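Local coordinates for thiamine-biosynthesis protein ThiS (Geobacter metallireducens GS-15, PDB 3CWI), which is probably a ubiquitin-like sulfur carrier that supplies sulfur for building the thiazole ring of thiamine, at residues M1-N6 / S10-A15; T21-A26 / V60-F65; V35-N40 / E47-T52. All blocks are in the same frame, centred on the assembly; numbering follows the deposited sequence.

Interaction 1. Residues M1-N6 / S10-A15; sequences MNLTVN and STVDGA
The hairpin made by strands 2-5 and 8-11 sets Leu3 against Ser10 as an antiparallel hydrogen-bonded pair and Asn2 against Thr11 as the non-hydrogen-bonded pair beside it. Leu3 N gives a nearly straight bond to Ser10 O at 3.1 Å (172° at the hydrogen), approaching from above the carbonyl plane rather than along a lone pair. The return bond, Ser10 N to Leu3 O, is weak because it is bent. Past Asn2 the pairing continues to the start of the chain: Val12 N reaches Met1 O at 2.9 Å in the carbonyl plane, and Met1 N lies 2.7 Å from Val12 O. Met1 O also receives a CA-H contact from Thr11 and a long, weak bond from Asn2 ND2.

This hairpin opens the beta-grasp fold of the ubiquitin clan, and strand 8-11 is the outermost strand on its side of the mixed sheet; strand 2-5 has strand 59-63 as its other neighbour. One face of the hairpin carries Leu3, Ser10 and Val5, and Val5 also packs on Val60 and Phe62. With CG set between its backbone N and carbonyl carbon (chi1 65°), Leu3 sends CD2 obliquely across to Val12 CG2 at 3.7 Å. Val5 CG2 rests on Ser10 CB at 3.6 Å, next to the serine hydroxyl.

The selenomethionine at Met1 lays its CG against Val12 CB at 3.7 Å and within 3.4 Å of Ala15 O, its chain then bending at the CG-SE bond. On the reverse face Asn2 and Thr11 run side by side at the surface; Asn2 ND2 comes to 3.2 Å from Thr11 OG1, but the angle is too poor for a hydrogen bond.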
HETATM    1  N   MSE A   1     -14.272   3.298   2.705  1.00 35.75           N
HETATM    2  CA  MSE A   1     -13.918   2.679   1.391  1.00 31.81           C
HETATM    3  C   MSE A   1     -13.425   1.251   1.607  1.00 22.97           C
HETATM    4  O   MSE A   1     -12.870   0.934   2.658  1.00 26.42           O
HETATM    5  CB  MSE A   1     -12.824   3.502   0.697  1.00 35.29           C
HETATM    6  CG  MSE A   1     -11.508   3.553   1.456  1.00 34.31           C
HETATM    7 SE   MSE A   1     -10.059   4.356   0.433  1.00 54.83          SE
HETATM    8  CE  MSE A   1      -9.423   2.781  -0.485  1.00 46.95           C
ATOM      9  N   ASN A   2     -13.633   0.398   0.611  1.00 21.16           N
ATOM     10  CA  ASN A   2     -13.211  -0.991   0.699  1.00 22.75           C
ATOM     11  C   ASN A   2     -12.023  -1.268  -0.194  1.00 25.63           C
ATOM     12  O   ASN A   2     -11.960  -0.780  -1.321  1.00 24.20           O
ATOM     13  CB  ASN A   2     -14.343  -1.941   0.294  1.00 31.93           C
ATOM     14  CG  ASN A   2     -15.297  -2.236   1.434  1.00 37.82           C
ATOM     15  OD1 ASN A   2     -16.194  -3.066   1.296  1.00 49.41           O
ATOM     16  ND2 ASN A   2     -15.110  -1.564   2.563  1.00 32.45           N
ATOM     17  N   LEU A   3     -11.068  -2.036   0.310  1.00 16.69           N
ATOM     18  CA  LEU A   3      -9.912  -2.391  -0.499  1.00 23.38           C
ATOM     19  C   LEU A   3      -9.412  -3.745  -0.054  1.00 19.96           C
ATOM     20  O   LEU A   3      -9.843  -4.276   0.968  1.00 24.61           O
ATOM     21  CB  LEU A   3      -8.793  -1.353  -0.368  1.00 26.44           C
ATOM     22  CG  LEU A   3      -8.102  -1.170   0.981  1.00 30.54           C
ATOM     23  CD1 LEU A   3      -6.808  -0.385   0.790  1.00 28.29           C
ATOM     24  CD2 LEU A   3      -9.031  -0.454   1.941  1.00 28.91           C
ATOM     25  N   THR A   4      -8.523  -4.315  -0.849  1.00 17.55           N
ATOM     26  CA  THR A   4      -7.949  -5.609  -0.536  1.00 17.35           C
ATOM     27  C   THR A   4      -6.507  -5.339  -0.118  1.00 21.36           C
ATOM     28  O   THR A   4      -5.785  -4.618  -0.806  1.00 19.16           O
ATOM     29  CB  THR A   4      -7.972  -6.525  -1.775  1.00 19.66           C
ATOM     30  OG1 THR A   4      -9.315  -6.606  -2.281  1.00 22.76           O
ATOM     31  CG2 THR A   4      -7.493  -7.915  -1.416  1.00 18.54           C
ATOM     32  N   VAL A   5      -6.103  -5.886   1.022  1.00 12.69           N
ATOM     33  CA  VAL A   5      -4.743  -5.701   1.513  1.00 18.11           C
ATOM     34  C   VAL A   5      -4.141  -7.083   1.731  1.00 20.32           C
ATOM     35  O   VAL A   5      -4.641  -7.865   2.541  1.00 17.58           O
ATOM     36  CB  VAL A   5      -4.724  -4.902   2.847  1.00 24.50           C
ATOM     37  CG1 VAL A   5      -3.300  -4.797   3.376  1.00 24.64           C
ATOM     38  CG2 VAL A   5      -5.298  -3.502   2.619  1.00 18.51           C
ATOM     39  N   ASN A   6      -3.075  -7.376   0.995  1.00 22.04           N
ATOM     40  CA  ASN A   6      -2.408  -8.679   1.063  1.00 27.14           C
ATOM     41  C   ASN A   6      -3.419  -9.796   0.831  1.00 29.17           C
ATOM     42  O   ASN A   6      -3.419 -10.820   1.528  1.00 23.37           O
ATOM     43  CB  ASN A   6      -1.718  -8.875   2.411  1.00 31.71           C
ATOM     44  CG  ASN A   6      -0.591  -7.890   2.626  1.00 34.01           C
ATOM     45  OD1 ASN A   6       0.141  -7.562   1.690  1.00 26.26           O
ATOM     46  ND2 ASN A   6      -0.429  -7.430   3.862  1.00 40.99           N
ATOM     47  N   SER A  10     -10.409  -5.360   3.533  1.00 19.11           N
ATOM     48  CA  SER A  10     -10.007  -4.309   4.454  1.00 23.06           C
ATOM     49  C   SER A  10     -10.959  -3.137   4.262  1.00 23.41           C
ATOM     50  O   SER A  10     -11.588  -2.997   3.213  1.00 19.37           O
ATOM     51  CB  SER A  10      -8.556  -3.907   4.163  1.00 26.52           C
ATOM     52  OG  SER A  10      -8.192  -2.712   4.834  1.00 33.36           O
ATOM     53  N   THR A  11     -11.081  -2.307   5.288  1.00 20.37           N
ATOM     54  CA  THR A  11     -11.966  -1.160   5.221  1.00 19.10           C
ATOM     55  C   THR A  11     -11.296   0.061   5.831  1.00 24.17           C
ATOM     56  O   THR A  11     -10.492  -0.044   6.766  1.00 21.75           O
ATOM     57  CB  THR A  11     -13.284  -1.440   5.980  1.00 25.15           C
ATOM     58  OG1 THR A  11     -13.943  -2.567   5.390  1.00 28.55           O
ATOM     59  CG2 THR A  11     -14.207  -0.240   5.926  1.00 35.08           C
ATOM     60  N   VAL A  12     -11.620   1.219   5.278  1.00 25.62           N
ATOM     61  CA  VAL A  12     -11.090   2.476   5.773  1.00 21.54           C
ATOM     62  C   VAL A  12     -12.281   3.408   5.872  1.00 23.45           C
ATOM     63  O   VAL A  12     -12.809   3.865   4.856  1.00 29.97           O
ATOM     64  CB  VAL A  12     -10.049   3.085   4.807  1.00 28.23           C
ATOM     65  CG1 VAL A  12      -9.499   4.377   5.392  1.00 23.35           C
ATOM     66  CG2 VAL A  12      -8.918   2.098   4.563  1.00 24.52           C
ATOM     67  N   ASP A  13     -12.735   3.659   7.094  1.00 22.40           N
ATOM     68  CA  ASP A  13     -13.863   4.558   7.285  1.00 24.55           C
ATOM     69  C   ASP A  13     -13.315   5.962   7.473  1.00 27.18           C
ATOM     70  O   ASP A  13     -12.348   6.162   8.208  1.00 26.85           O
ATOM     71  CB  ASP A  13     -14.685   4.168   8.517  1.00 28.83           C
ATOM     72  CG  ASP A  13     -15.271   2.773   8.417  1.00 40.82           C
ATOM     73  OD1 ASP A  13     -15.806   2.412   7.340  1.00 41.10           O
ATOM     74  OD2 ASP A  13     -15.221   2.040   9.430  1.00 43.57           O
ATOM     75  N   GLY A  14     -13.930   6.929   6.803  1.00 24.02           N
ATOM     76  CA  GLY A  14     -13.486   8.304   6.935  1.00 25.62           C
ATOM     77  C   GLY A  14     -12.707   8.834   5.748  1.00 25.53           C
ATOM     78  O   GLY A  14     -12.369  10.016   5.717  1.00 32.14           O
ATOM     79  N   ALA A  15     -12.415   7.975   4.774  1.00 23.62           N
ATOM     80  CA  ALA A  15     -11.664   8.401   3.591  1.00 26.27           C
ATOM     81  C   ALA A  15     -12.213   7.789   2.308  1.00 25.93           C
ATOM     82  O   ALA A  15     -12.600   6.619   2.281  1.00 28.60           O
ATOM     83  CB  ALA A  15     -10.192   8.039   3.750  1.00 27.32           C
TER

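Interaction 2. Residues T21-A26 / V60-F65; sequences TELLSA and VEFLYF
Leu24 and Phe62 make the tighter part of this contact: Leu24 CD1 lies 3.8 Å from Phe62 CE1, the two side chains crossing at a slant. Leu24 gets there by its tip, since its CB does not point straight at strand 59-63. Leu23 does point that way, yet it packs more loosely. Its CD1 is the one atom that serves both strand residues, meeting Val60 CG1 tip to tip at 4.2 Å and sitting near the plane of the Phe62 ring, at its edge, 4.3 Å from CZ. The first torsion of Phe62, CG anti to the carbonyl carbon (chi1 -61°), turns the CE1 and CZ end of the ring to the two leucines, neighbours in the helix. No hydrogen bond crosses; the grip is wholly apolar.

Buried though these leucines are, Glu22, Ser25 and Ala26 occupy the outer side of the same helix and are exposed. The segment axes stay 11.6 Å apart and cross at -62°, so the backbones remain well separated and the side chains span the interval. Val54 touches both Leu23 and Val60, Phe49 touches Leu24, and Val5 and Val37 flank Phe62 from the neighbouring strands. In the ubiquitin-like beta-grasp fold the helix lies across one face of the mixed sheet in this way, over its central strand.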
ATOM      1  N   THR A  21       1.682   6.994   0.832  1.00 17.05           N
ATOM      2  CA  THR A  21       2.365   7.462   2.027  1.00 22.85           C
ATOM      3  C   THR A  21       1.435   7.436   3.233  1.00 20.26           C
ATOM      4  O   THR A  21       1.802   6.955   4.307  1.00 17.93           O
ATOM      5  CB  THR A  21       2.892   8.880   1.832  1.00 21.96           C
ATOM      6  OG1 THR A  21       3.772   8.897   0.703  1.00 23.66           O
ATOM      7  CG2 THR A  21       3.646   9.336   3.073  1.00 29.23           C
ATOM      8  N   GLU A  22       0.218   7.935   3.056  1.00 20.23           N
ATOM      9  CA  GLU A  22      -0.735   7.952   4.157  1.00 16.48           C
ATOM     10  C   GLU A  22      -1.133   6.528   4.546  1.00 19.72           C
ATOM     11  O   GLU A  22      -1.313   6.229   5.727  1.00 17.02           O
ATOM     12  CB  GLU A  22      -1.987   8.744   3.773  1.00 20.61           C
ATOM     13  CG  GLU A  22      -1.721  10.208   3.451  1.00 27.72           C
ATOM     14  CD  GLU A  22      -2.949  10.887   2.881  1.00 38.77           C
ATOM     15  OE1 GLU A  22      -3.535  10.335   1.921  1.00 31.90           O
ATOM     16  OE2 GLU A  22      -3.321  11.975   3.372  1.00 42.00           O
ATOM     17  N   LEU A  23      -1.253   5.652   3.549  1.00 15.24           N
ATOM     18  CA  LEU A  23      -1.636   4.257   3.780  1.00 14.64           C
ATOM     19  C   LEU A  23      -0.619   3.517   4.640  1.00 17.75           C
ATOM     20  O   LEU A  23      -0.979   2.829   5.595  1.00 18.50           O
ATOM     21  CB  LEU A  23      -1.780   3.519   2.440  1.00 20.39           C
ATOM     22  CG  LEU A  23      -2.857   2.450   2.290  1.00 23.49           C
ATOM     23  CD1 LEU A  23      -2.513   1.585   1.097  1.00 20.30           C
ATOM     24  CD2 LEU A  23      -2.976   1.605   3.537  1.00 36.09           C
ATOM     25  N   LEU A  24       0.652   3.645   4.272  1.00 19.75           N
ATOM     26  CA  LEU A  24       1.731   2.985   4.997  1.00 26.34           C
ATOM     27  C   LEU A  24       1.722   3.398   6.455  1.00 24.42           C
ATOM     28  O   LEU A  24       1.801   2.558   7.355  1.00 22.88           O
ATOM     29  CB  LEU A  24       3.081   3.352   4.383  1.00 32.90           C
ATOM     30  CG  LEU A  24       3.613   2.521   3.213  1.00 34.13           C
ATOM     31  CD1 LEU A  24       2.500   2.185   2.231  1.00 47.09           C
ATOM     32  CD2 LEU A  24       4.719   3.314   2.534  1.00 20.78           C
ATOM     33  N   SER A  25       1.622   4.703   6.681  1.00 24.77           N
ATOM     34  CA  SER A  25       1.602   5.235   8.031  1.00 26.74           C
ATOM     35  C   SER A  25       0.364   4.790   8.799  1.00 23.57           C
ATOM     36  O   SER A  25       0.467   4.272   9.914  1.00 36.16           O
ATOM     37  CB  SER A  25       1.674   6.762   7.996  1.00 27.75           C
ATOM     38  OG  SER A  25       1.642   7.284   9.312  1.00 43.79           O
ATOM     39  N   ALA A  26      -0.810   4.979   8.211  1.00 23.42           N
ATOM     40  CA  ALA A  26      -2.043   4.588   8.887  1.00 26.78           C
ATOM     41  C   ALA A  26      -2.002   3.115   9.303  1.00 31.02           C
ATOM     42  O   ALA A  26      -2.271   2.789  10.458  1.00 25.58           O
ATOM     43  CB  ALA A  26      -3.239   4.845   7.985  1.00 21.28           C
ATOM     44  N   VAL A  60      -3.873  -3.755  -2.687  1.00 13.33           N
ATOM     45  CA  VAL A  60      -2.519  -3.394  -2.318  1.00 15.58           C
ATOM     46  C   VAL A  60      -1.820  -4.558  -1.641  1.00 18.65           C
ATOM     47  O   VAL A  60      -2.438  -5.335  -0.903  1.00 16.30           O
ATOM     48  CB  VAL A  60      -2.515  -2.158  -1.391  1.00 18.37           C
ATOM     49  CG1 VAL A  60      -3.181  -0.987  -2.100  1.00 21.97           C
ATOM     50  CG2 VAL A  60      -3.259  -2.463  -0.097  1.00 27.41           C
ATOM     51  N   GLU A  61      -0.527  -4.690  -1.905  1.00 18.36           N
ATOM     52  CA  GLU A  61       0.259  -5.769  -1.312  1.00 21.77           C
ATOM     53  C   GLU A  61       1.547  -5.212  -0.719  1.00 20.67           C
ATOM     54  O   GLU A  61       2.191  -4.346  -1.306  1.00 16.74           O
ATOM     55  CB  GLU A  61       0.610  -6.801  -2.379  1.00 22.06           C
ATOM     56  CG  GLU A  61      -0.577  -7.419  -3.080  1.00 34.74           C
ATOM     57  CD  GLU A  61      -0.154  -8.205  -4.306  1.00 43.85           C
ATOM     58  OE1 GLU A  61       0.228  -7.577  -5.319  1.00 55.98           O
ATOM     59  OE2 GLU A  61      -0.190  -9.449  -4.254  1.00 48.20           O
ATOM     60  N   PHE A  62       1.908  -5.715   0.450  1.00 17.32           N
ATOM     61  CA  PHE A  62       3.124  -5.291   1.115  1.00 22.80           C
ATOM     62  C   PHE A  62       4.080  -6.474   1.131  1.00 21.95           C
ATOM     63  O   PHE A  62       3.783  -7.515   1.717  1.00 24.36           O
ATOM     64  CB  PHE A  62       2.813  -4.818   2.536  1.00 17.51           C
ATOM     65  CG  PHE A  62       1.871  -3.649   2.582  1.00 23.43           C
ATOM     66  CD1 PHE A  62       2.195  -2.459   1.947  1.00 18.91           C
ATOM     67  CD2 PHE A  62       0.647  -3.747   3.232  1.00 25.84           C
ATOM     68  CE1 PHE A  62       1.314  -1.383   1.951  1.00 20.41           C
ATOM     69  CE2 PHE A  62      -0.244  -2.673   3.242  1.00 18.12           C
ATOM     70  CZ  PHE A  62       0.092  -1.500   2.604  1.00 20.83           C
ATOM     71  N   LEU A  63       5.217  -6.315   0.461  1.00 20.82           N
ATOM     72  CA  LEU A  63       6.204  -7.384   0.374  1.00 19.24           C
ATOM     73  C   LEU A  63       7.577  -6.925   0.871  1.00 20.61           C
ATOM     74  O   LEU A  63       7.925  -5.746   0.774  1.00 18.16           O
ATOM     75  CB  LEU A  63       6.323  -7.866  -1.076  1.00 23.91           C
ATOM     76  CG  LEU A  63       5.045  -8.037  -1.914  1.00 27.16           C
ATOM     77  CD1 LEU A  63       5.427  -8.499  -3.311  1.00 36.46           C
ATOM     78  CD2 LEU A  63       4.102  -9.028  -1.260  1.00 38.65           C
ATOM     79  N   TYR A  64       8.352  -7.868   1.404  1.00 17.43           N
ATOM     80  CA  TYR A  64       9.685  -7.561   1.906  1.00 21.26           C
ATOM     81  C   TYR A  64      10.708  -8.486   1.267  1.00 22.24           C
ATOM     82  O   TYR A  64      10.635  -9.702   1.427  1.00 20.64           O
ATOM     83  CB  TYR A  64       9.758  -7.734   3.425  1.00 22.02           C
ATOM     84  CG  TYR A  64       8.783  -6.888   4.206  1.00 26.32           C
ATOM     85  CD1 TYR A  64       7.476  -7.323   4.435  1.00 35.31           C
ATOM     86  CD2 TYR A  64       9.172  -5.658   4.731  1.00 24.40           C
ATOM     87  CE1 TYR A  64       6.580  -6.549   5.177  1.00 32.27           C
ATOM     88  CE2 TYR A  64       8.291  -4.881   5.468  1.00 29.32           C
ATOM     89  CZ  TYR A  64       6.998  -5.332   5.687  1.00 35.75           C
ATOM     90  OH  TYR A  64       6.130  -4.557   6.418  1.00 33.97           O
ATOM     91  N   PHE A  65      11.662  -7.909   0.549  1.00 25.75           N
ATOM     92  CA  PHE A  65      12.695  -8.701  -0.097  1.00 26.08           C
ATOM     93  C   PHE A  65      14.022  -8.615   0.653  1.00 33.70           C
ATOM     94  O   PHE A  65      14.493  -7.526   0.979  1.00 30.75           O
ATOM     95  CB  PHE A  65      12.884  -8.238  -1.538  1.00 26.45           C
ATOM     96  CG  PHE A  65      11.671  -8.433  -2.397  1.00 39.84           C
ATOM     97  CD1 PHE A  65      10.532  -7.655  -2.206  1.00 30.15           C
ATOM     98  CD2 PHE A  65      11.659  -9.412  -3.388  1.00 35.47           C
ATOM     99  CE1 PHE A  65       9.395  -7.851  -2.991  1.00 39.70           C
ATOM    100  CE2 PHE A  65      10.530  -9.618  -4.177  1.00 33.01           C
ATOM    101  CZ  PHE A  65       9.393  -8.834  -3.978  1.00 30.81           C
TER

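Interaction 3. Residues V35-N40 / E47-T52; sequences VTVELN and EAFDAT
Phe49 reaches from the loop 47-52 toward strand 36-39, and only the end of its ring meets Val37. At CB the side chain does not yet aim at the strand; with CG anti to the carbonyl carbon (chi1 -81°), the ring is carried inward. Along one side, CD2 and CE2 pass beside helix 20-26, where they touch Leu24. At the tip, CZ meets Val37 CG2 at 3.8 Å and Val37 CB at 4.1 Å, in an oblique approach. Val20 and Thr21 of the helix touch the same phenylalanine, so the ring is held between helix and sheet.

A second, smaller touch lies further along, where Leu39 CD2 and Thr52 CG2 meet tip to tip at 3.5 Å. Thr52 can offer its methyl because its hydroxyl is turned back into the loop: OG1 donates to Ala48 O at 2.7 Å, from 50° out of the carbonyl plane. Thr52 N gives that oxygen a second bond at 2.9 Å, and the two together close the turn that carries Phe49. Thr52 also packs on Val20, and Leu39 on Val60. In this beta-grasp domain the loop before strand 53-55 runs over the core and places an aromatic side chain between helix and sheet.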
ATOM      1  N   VAL A  35      10.226  -1.667   2.508  1.00 37.50           N
ATOM      2  CA  VAL A  35       9.122  -2.566   2.185  1.00 31.05           C
ATOM      3  C   VAL A  35       8.761  -2.233   0.741  1.00 23.68           C
ATOM      4  O   VAL A  35       8.937  -1.096   0.307  1.00 27.35           O
ATOM      5  CB  VAL A  35       7.884  -2.319   3.096  1.00 32.85           C
ATOM      6  CG1 VAL A  35       7.381  -0.892   2.939  1.00 30.87           C
ATOM      7  CG2 VAL A  35       6.777  -3.309   2.752  1.00 25.71           C
ATOM      8  N   THR A  36       8.288  -3.219  -0.013  1.00 23.64           N
ATOM      9  CA  THR A  36       7.905  -2.987  -1.400  1.00 26.20           C
ATOM     10  C   THR A  36       6.388  -2.976  -1.483  1.00 25.02           C
ATOM     11  O   THR A  36       5.719  -3.853  -0.924  1.00 20.81           O
ATOM     12  CB  THR A  36       8.428  -4.099  -2.339  1.00 27.72           C
ATOM     13  OG1 THR A  36       9.861  -4.087  -2.357  1.00 30.36           O
ATOM     14  CG2 THR A  36       7.898  -3.894  -3.754  1.00 21.51           C
ATOM     15  N   VAL A  37       5.837  -1.992  -2.183  1.00 18.96           N
ATOM     16  CA  VAL A  37       4.389  -1.899  -2.306  1.00 21.77           C
ATOM     17  C   VAL A  37       3.887  -2.182  -3.710  1.00 19.00           C
ATOM     18  O   VAL A  37       4.394  -1.630  -4.680  1.00 17.31           O
ATOM     19  CB  VAL A  37       3.881  -0.502  -1.888  1.00 21.57           C
ATOM     20  CG1 VAL A  37       2.356  -0.451  -1.996  1.00 21.36           C
ATOM     21  CG2 VAL A  37       4.322  -0.191  -0.460  1.00 20.30           C
ATOM     22  N   GLU A  38       2.888  -3.055  -3.809  1.00 19.48           N
ATOM     23  CA  GLU A  38       2.282  -3.381  -5.094  1.00 15.28           C
ATOM     24  C   GLU A  38       0.844  -2.889  -5.078  1.00 20.16           C
ATOM     25  O   GLU A  38       0.123  -3.085  -4.101  1.00 17.35           O
ATOM     26  CB  GLU A  38       2.304  -4.891  -5.360  1.00 22.34           C
ATOM     27  CG  GLU A  38       3.578  -5.387  -6.029  1.00 48.05           C
ATOM     28  CD  GLU A  38       3.479  -6.832  -6.492  1.00 53.76           C
ATOM     29  OE1 GLU A  38       2.545  -7.151  -7.265  1.00 50.93           O
ATOM     30  OE2 GLU A  38       4.338  -7.646  -6.089  1.00 59.07           O
ATOM     31  N   LEU A  39       0.447  -2.222  -6.158  1.00 18.07           N
ATOM     32  CA  LEU A  39      -0.906  -1.698  -6.290  1.00 23.40           C
ATOM     33  C   LEU A  39      -1.482  -2.263  -7.580  1.00 23.41           C
ATOM     34  O   LEU A  39      -0.955  -2.021  -8.667  1.00 20.08           O
ATOM     35  CB  LEU A  39      -0.885  -0.166  -6.345  1.00 20.23           C
ATOM     36  CG  LEU A  39      -2.227   0.517  -6.611  1.00 22.51           C
ATOM     37  CD1 LEU A  39      -3.263   0.066  -5.569  1.00 20.57           C
ATOM     38  CD2 LEU A  39      -2.044   2.023  -6.559  1.00 20.87           C
ATOM     39  N   ASN A  40      -2.559  -3.028  -7.443  1.00 20.41           N
ATOM     40  CA  ASN A  40      -3.223  -3.665  -8.575  1.00 22.58           C
ATOM     41  C   ASN A  40      -2.249  -4.463  -9.451  1.00 24.27           C
ATOM     42  O   ASN A  40      -2.302  -4.409 -10.683  1.00 27.16           O
ATOM     43  CB  ASN A  40      -3.985  -2.620  -9.406  1.00 23.11           C
ATOM     44  CG  ASN A  40      -5.121  -1.971  -8.617  1.00 25.27           C
ATOM     45  OD1 ASN A  40      -5.675  -2.583  -7.701  1.00 15.56           O
ATOM     46  ND2 ASN A  40      -5.486  -0.744  -8.984  1.00 21.93           N
ATOM     47  N   GLU A  47       9.324   6.825  -4.797  1.00 29.74           N
ATOM     48  CA  GLU A  47       9.358   8.244  -5.150  1.00 33.90           C
ATOM     49  C   GLU A  47       7.968   8.806  -5.459  1.00 33.96           C
ATOM     50  O   GLU A  47       7.722  10.006  -5.309  1.00 32.17           O
ATOM     51  CB  GLU A  47      10.261   8.446  -6.370  1.00 42.61           C
ATOM     52  CG  GLU A  47      10.808   9.852  -6.533  1.00 53.96           C
ATOM     53  CD  GLU A  47      11.890  10.173  -5.518  1.00 67.88           C
ATOM     54  OE1 GLU A  47      12.390  11.318  -5.520  1.00 70.79           O
ATOM     55  OE2 GLU A  47      12.241   9.277  -4.718  1.00 72.06           O
ATOM     56  N   ALA A  48       7.061   7.935  -5.886  1.00 26.39           N
ATOM     57  CA  ALA A  48       5.712   8.354  -6.242  1.00 31.67           C
ATOM     58  C   ALA A  48       4.649   8.007  -5.194  1.00 25.41           C
ATOM     59  O   ALA A  48       3.450   8.076  -5.476  1.00 25.16           O
ATOM     60  CB  ALA A  48       5.326   7.741  -7.583  1.00 24.01           C
ATOM     61  N   PHE A  49       5.082   7.638  -3.997  1.00 23.73           N
ATOM     62  CA  PHE A  49       4.148   7.285  -2.935  1.00 25.13           C
ATOM     63  C   PHE A  49       3.186   8.420  -2.583  1.00 24.45           C
ATOM     64  O   PHE A  49       2.018   8.169  -2.289  1.00 20.50           O
ATOM     65  CB  PHE A  49       4.913   6.842  -1.683  1.00 26.20           C
ATOM     66  CG  PHE A  49       5.392   5.414  -1.725  1.00 25.49           C
ATOM     67  CD1 PHE A  49       5.322   4.669  -2.898  1.00 23.95           C
ATOM     68  CD2 PHE A  49       5.923   4.815  -0.587  1.00 23.19           C
ATOM     69  CE1 PHE A  49       5.779   3.350  -2.940  1.00 20.80           C
ATOM     70  CE2 PHE A  49       6.385   3.495  -0.616  1.00 25.15           C
ATOM     71  CZ  PHE A  49       6.309   2.766  -1.798  1.00 19.78           C
ATOM     72  N   ASP A  50       3.654   9.666  -2.621  1.00 22.77           N
ATOM     73  CA  ASP A  50       2.770  10.781  -2.292  1.00 28.80           C
ATOM     74  C   ASP A  50       1.712  11.046  -3.357  1.00 24.30           C
ATOM     75  O   ASP A  50       0.625  11.543  -3.047  1.00 28.82           O
ATOM     76  CB  ASP A  50       3.558  12.077  -2.064  1.00 31.15           C
ATOM     77  CG  ASP A  50       4.449  12.019  -0.842  1.00 39.15           C
ATOM     78  OD1 ASP A  50       4.022  11.471   0.199  1.00 36.95           O
ATOM     79  OD2 ASP A  50       5.584  12.541  -0.918  1.00 38.24           O
ATOM     80  N   ALA A  51       2.027  10.720  -4.608  1.00 15.60           N
ATOM     81  CA  ALA A  51       1.101  10.959  -5.717  1.00 27.59           C
ATOM     82  C   ALA A  51       0.186   9.784  -6.063  1.00 20.42           C
ATOM     83  O   ALA A  51      -0.924   9.977  -6.561  1.00 23.02           O
ATOM     84  CB  ALA A  51       1.885  11.379  -6.955  1.00 27.36           C
ATOM     85  N   THR A  52       0.657   8.574  -5.799  1.00 20.71           N
ATOM     86  CA  THR A  52      -0.110   7.377  -6.094  1.00 22.31           C
ATOM     87  C   THR A  52      -1.277   7.254  -5.124  1.00 21.37           C
ATOM     88  O   THR A  52      -1.100   7.307  -3.903  1.00 19.23           O
ATOM     89  CB  THR A  52       0.792   6.134  -6.011  1.00 21.31           C
ATOM     90  OG1 THR A  52       1.930   6.325  -6.861  1.00 22.10           O
ATOM     91  CG2 THR A  52       0.041   4.892  -6.462  1.00 19.73           C
TER

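How the interactions relate
All three contacts meet on the five-stranded sheet. Strand 59-63 of interaction 2 lies between strand 2-5 of interaction 1 and strand 36-39 of interaction 3; Thr4 O is 2.8 Å from Val60 N on one flank, and Leu63 O is 2.7 Å from Thr36 N on the other. Interactions 2 and 3 are centred about 8 Å apart and are also joined where Thr21 OG1 comes to 2.6 Å from Asp50 OD1. Interactions 1 and 3, about 16 Å between centres, do not touch. Beyond 60-65 the chain runs into a glycine-rich C-terminal tail, which in ThiS proteins carries the sulfur as a thiocarboxylate.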